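Local coordinates for CRISPR system CMR subunit Cmr7 1 (Sulfolobus solfataricus, PDB 2X5Q), which forms a subunit, possibly as homodimers, of the CMR ribonucleoprotein complex, which carries crRNA in CRISPR antiviral defence, at residues W8-I20 and I36-I48. Numbering follows the deposited sequence.
Sequences WEEQVFLPITNSI and IEYNQNGQHVSQI
Gln11 turns its CG anti to the carbonyl carbon (chi1 -51°) and its chain bends at chi2 (-83°), which lays its amide against the backbone of Gln43 and Val45. Glu9 begins with a similar first torsion but runs extended beyond CG toward Gln43. The Gln11 amide bridges two loop residues: NE2 donates to Gln43 O at 2.8 Å, in the carbonyl plane, while OE1 accepts from Val45 N at 3.0 Å, the donor lying above the amide's carbonyl plane. NE2 also donates to Glu9 O (3.0 Å); both acceptors lie close to the amide plane, so these bonds, with Val45 N on OE1, should hold the group's rotation. Glu9 OE1 takes Gln43 N at 2.8 Å from above the carboxylate plane and is shared with Ser87 OG. Val45 CG2 sits over one face of Trp8, 3.7 Å from the six-membered ring centroid and 12° off its normal, a CH-pi contact; Trp8 NE1 is held by His115 O. At the other end, Val12 CG2 meets Ile36 CD1 tip to tip (3.5 Å), joining strands 11-15 and 35-38 of different sheets. All three hydrogen bonds across the contact pair Glu9 or Gln11 side chains with the 43-45 backbone, flanked by apolar contacts.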
# COMPACT_ATOMS: atom_id res chain seq x y z
N TRP A 8 -20.95 -7.86 -8.66
CA TRP A 8 -21.09 -6.80 -7.62
C TRP A 8 -21.24 -5.43 -8.27
O TRP A 8 -20.50 -5.08 -9.20
CB TRP A 8 -19.87 -6.78 -6.69
CG TRP A 8 -19.87 -7.86 -5.66
CD1 TRP A 8 -19.06 -8.97 -5.64
CD2 TRP A 8 -20.69 -7.94 -4.49
NE1 TRP A 8 -19.35 -9.74 -4.53
CE2 TRP A 8 -20.34 -9.13 -3.80
CE3 TRP A 8 -21.71 -7.13 -3.96
CZ2 TRP A 8 -20.97 -9.52 -2.62
CZ3 TRP A 8 -22.32 -7.52 -2.77
CH2 TRP A 8 -21.95 -8.71 -2.12
N GLU A 9 -22.19 -4.65 -7.77
CA GLU A 9 -22.24 -3.22 -8.05
C GLU A 9 -20.93 -2.57 -7.59
O GLU A 9 -20.28 -3.06 -6.66
CB GLU A 9 -23.42 -2.58 -7.32
CG GLU A 9 -24.76 -3.02 -7.89
CD GLU A 9 -25.97 -2.50 -7.12
OE1 GLU A 9 -25.81 -1.97 -6.00
OE2 GLU A 9 -27.09 -2.63 -7.67
N GLU A 10 -20.53 -1.48 -8.25
CA GLU A 10 -19.35 -0.74 -7.82
C GLU A 10 -19.51 -0.29 -6.36
O GLU A 10 -20.59 0.15 -5.95
CB GLU A 10 -19.08 0.48 -8.72
CG GLU A 10 -18.52 0.11 -10.11
CD GLU A 10 -17.89 1.28 -10.87
OE1 GLU A 10 -17.47 1.08 -12.03
OE2 GLU A 10 -17.79 2.40 -10.31
N GLN A 11 -18.43 -0.42 -5.59
CA GLN A 11 -18.45 -0.08 -4.16
C GLN A 11 -17.60 1.14 -3.84
O GLN A 11 -16.79 1.56 -4.65
CB GLN A 11 -17.96 -1.28 -3.34
CG GLN A 11 -18.69 -2.59 -3.71
CD GLN A 11 -20.03 -2.75 -3.02
OE1 GLN A 11 -20.11 -2.68 -1.80
NE2 GLN A 11 -21.09 -3.00 -3.79
N VAL A 12 -17.83 1.71 -2.66
CA VAL A 12 -17.00 2.77 -2.12
C VAL A 12 -16.54 2.33 -0.73
O VAL A 12 -17.31 1.75 0.01
CB VAL A 12 -17.74 4.14 -2.06
CG1 VAL A 12 -18.97 4.07 -1.17
CG2 VAL A 12 -16.81 5.25 -1.58
N PHE A 13 -15.28 2.56 -0.42
CA PHE A 13 -14.74 2.35 0.94
C PHE A 13 -15.13 3.48 1.83
O PHE A 13 -14.74 4.65 1.60
CB PHE A 13 -13.21 2.23 0.88
CG PHE A 13 -12.54 1.98 2.22
CD1 PHE A 13 -12.65 0.74 2.85
CD2 PHE A 13 -11.76 2.96 2.82
CE1 PHE A 13 -11.99 0.50 4.07
CE2 PHE A 13 -11.09 2.73 4.05
CZ PHE A 13 -11.20 1.51 4.65
N LEU A 14 -15.89 3.16 2.87
CA LEU A 14 -16.30 4.14 3.86
C LEU A 14 -15.41 3.91 5.08
O LEU A 14 -15.61 2.93 5.80
CB LEU A 14 -17.79 3.95 4.18
CG LEU A 14 -18.56 4.89 5.10
CD1 LEU A 14 -20.06 4.61 4.98
CD2 LEU A 14 -18.15 4.79 6.54
N PRO A 15 -14.41 4.79 5.29
CA PRO A 15 -13.63 4.70 6.53
C PRO A 15 -14.50 4.93 7.76
O PRO A 15 -15.29 5.89 7.79
CB PRO A 15 -12.59 5.83 6.40
CG PRO A 15 -12.59 6.22 4.98
CD PRO A 15 -13.96 5.89 4.44
N ILE A 16 -14.36 4.08 8.77
CA ILE A 16 -15.06 4.28 10.03
C ILE A 16 -14.10 4.92 11.04
O ILE A 16 -13.20 4.25 11.57
CB ILE A 16 -15.63 2.95 10.56
CG1 ILE A 16 -16.54 2.31 9.50
CG2 ILE A 16 -16.40 3.15 11.88
CD1 ILE A 16 -17.78 3.10 9.16
N THR A 17 -14.27 6.23 11.27
CA THR A 17 -13.44 6.98 12.22
C THR A 17 -14.33 7.69 13.22
O THR A 17 -15.53 7.72 13.05
CB THR A 17 -12.62 8.08 11.53
OG1 THR A 17 -13.49 9.15 11.16
CG2 THR A 17 -11.90 7.57 10.29
N ASN A 18 -13.70 8.34 14.21
CA ASN A 18 -14.43 9.19 15.17
C ASN A 18 -15.05 10.46 14.58
O ASN A 18 -15.80 11.14 15.29
CB ASN A 18 -13.52 9.63 16.33
CG ASN A 18 -13.24 8.51 17.31
OD1 ASN A 18 -14.16 7.91 17.86
ND2 ASN A 18 -11.95 8.23 17.55
N SER A 19 -14.74 10.80 13.32
CA SER A 19 -15.20 12.08 12.75
C SER A 19 -16.27 12.00 11.67
O SER A 19 -16.73 13.04 11.18
CB SER A 19 -14.00 12.86 12.23
OG SER A 19 -13.13 13.17 13.30
N ILE A 20 -16.68 10.79 11.30
CA ILE A 20 -17.68 10.66 10.25
C ILE A 20 -19.05 11.05 10.80
O ILE A 20 -19.31 10.94 12.00
CB ILE A 20 -17.69 9.24 9.61
CG1 ILE A 20 -18.30 8.21 10.55
CG2 ILE A 20 -16.26 8.84 9.20
CD1 ILE A 20 -18.45 6.84 9.93
N ILE A 36 -19.33 10.91 0.80
CA ILE A 36 -19.71 9.68 0.13
C ILE A 36 -21.24 9.60 0.06
O ILE A 36 -21.92 10.02 0.98
CB ILE A 36 -19.10 8.48 0.88
CG1 ILE A 36 -17.61 8.38 0.54
CG2 ILE A 36 -19.82 7.16 0.55
CD1 ILE A 36 -16.87 7.27 1.28
N GLU A 37 -21.76 9.14 -1.07
CA GLU A 37 -23.17 8.84 -1.22
C GLU A 37 -23.30 7.33 -1.28
O GLU A 37 -22.42 6.66 -1.80
CB GLU A 37 -23.70 9.46 -2.51
CG GLU A 37 -25.20 9.33 -2.71
CD GLU A 37 -25.68 9.82 -4.06
OE1 GLU A 37 -25.18 9.33 -5.10
OE2 GLU A 37 -26.59 10.67 -4.09
N TYR A 38 -24.36 6.78 -0.73
CA TYR A 38 -24.61 5.35 -0.86
C TYR A 38 -25.97 5.13 -1.51
O TYR A 38 -26.88 5.98 -1.45
CB TYR A 38 -24.50 4.64 0.47
CG TYR A 38 -25.54 5.09 1.44
CD1 TYR A 38 -26.78 4.48 1.46
CD2 TYR A 38 -25.30 6.15 2.32
CE1 TYR A 38 -27.76 4.90 2.32
CE2 TYR A 38 -26.29 6.58 3.19
CZ TYR A 38 -27.51 5.95 3.18
OH TYR A 38 -28.51 6.34 4.01
N ASN A 39 -26.09 3.98 -2.16
CA ASN A 39 -27.32 3.63 -2.84
C ASN A 39 -28.18 2.88 -1.83
O ASN A 39 -27.81 1.80 -1.36
CB ASN A 39 -26.99 2.80 -4.08
CG ASN A 39 -26.11 3.56 -5.09
OD1 ASN A 39 -26.40 4.70 -5.45
ND2 ASN A 39 -25.04 2.91 -5.55
N GLN A 40 -29.31 3.49 -1.45
CA GLN A 40 -30.18 2.92 -0.42
C GLN A 40 -30.66 1.51 -0.80
O GLN A 40 -30.84 0.66 0.07
CB GLN A 40 -31.39 3.83 -0.14
CG GLN A 40 -32.16 3.50 1.14
CD GLN A 40 -31.29 3.58 2.40
OE1 GLN A 40 -30.86 4.67 2.80
NE2 GLN A 40 -31.04 2.44 3.04
N ASN A 41 -30.86 1.26 -2.09
CA ASN A 41 -31.24 -0.06 -2.55
C ASN A 41 -30.13 -0.78 -3.29
O ASN A 41 -30.40 -1.70 -4.06
CB ASN A 41 -32.49 0.04 -3.44
CG ASN A 41 -33.65 0.71 -2.73
OD1 ASN A 41 -34.19 1.70 -3.21
ND2 ASN A 41 -34.02 0.18 -1.58
N GLY A 42 -28.88 -0.39 -3.07
CA GLY A 42 -27.74 -1.05 -3.71
C GLY A 42 -27.34 -2.30 -2.94
O GLY A 42 -27.75 -2.48 -1.80
N GLN A 43 -26.54 -3.16 -3.58
CA GLN A 43 -26.04 -4.38 -2.95
C GLN A 43 -24.67 -4.07 -2.36
O GLN A 43 -23.74 -3.75 -3.08
CB GLN A 43 -25.99 -5.58 -3.92
CG GLN A 43 -25.01 -5.50 -5.12
CD GLN A 43 -25.24 -6.60 -6.18
OE1 GLN A 43 -25.67 -6.32 -7.32
NE2 GLN A 43 -24.98 -7.85 -5.81
N HIS A 44 -24.58 -4.13 -1.04
CA HIS A 44 -23.36 -3.76 -0.31
C HIS A 44 -22.55 -5.01 -0.00
O HIS A 44 -23.10 -6.03 0.40
CB HIS A 44 -23.73 -3.06 0.99
CG HIS A 44 -24.75 -1.97 0.83
ND1 HIS A 44 -24.60 -0.93 -0.05
CD2 HIS A 44 -25.94 -1.76 1.46
CE1 HIS A 44 -25.64 -0.12 0.03
NE2 HIS A 44 -26.46 -0.60 0.94
N VAL A 45 -21.23 -4.92 -0.17
CA VAL A 45 -20.32 -6.00 0.17
C VAL A 45 -20.30 -6.23 1.67
O VAL A 45 -20.45 -7.37 2.13
CB VAL A 45 -18.90 -5.72 -0.37
CG1 VAL A 45 -17.85 -6.55 0.35
CG2 VAL A 45 -18.87 -5.93 -1.91
N SER A 46 -20.11 -5.15 2.44
CA SER A 46 -20.24 -5.21 3.89
C SER A 46 -21.71 -5.39 4.25
O SER A 46 -22.59 -4.77 3.66
CB SER A 46 -19.68 -3.97 4.55
OG SER A 46 -18.30 -3.81 4.25
N GLN A 47 -21.96 -6.26 5.24
CA GLN A 47 -23.31 -6.72 5.54
C GLN A 47 -23.55 -6.76 7.05
O GLN A 47 -22.64 -7.04 7.82
CB GLN A 47 -23.53 -8.12 4.94
CG GLN A 47 -23.63 -8.14 3.40
CD GLN A 47 -23.29 -9.49 2.77
OE1 GLN A 47 -23.80 -10.53 3.21
NE2 GLN A 47 -22.43 -9.49 1.74
N ILE A 48 -24.77 -6.46 7.47
CA ILE A 48 -25.19 -6.74 8.84
C ILE A 48 -26.30 -7.79 8.84
O ILE A 48 -27.08 -7.90 7.88
CB ILE A 48 -25.59 -5.46 9.65
CG1 ILE A 48 -26.95 -4.91 9.26
CG2 ILE A 48 -24.54 -4.36 9.50
CD1 ILE A 48 -27.56 -4.05 10.34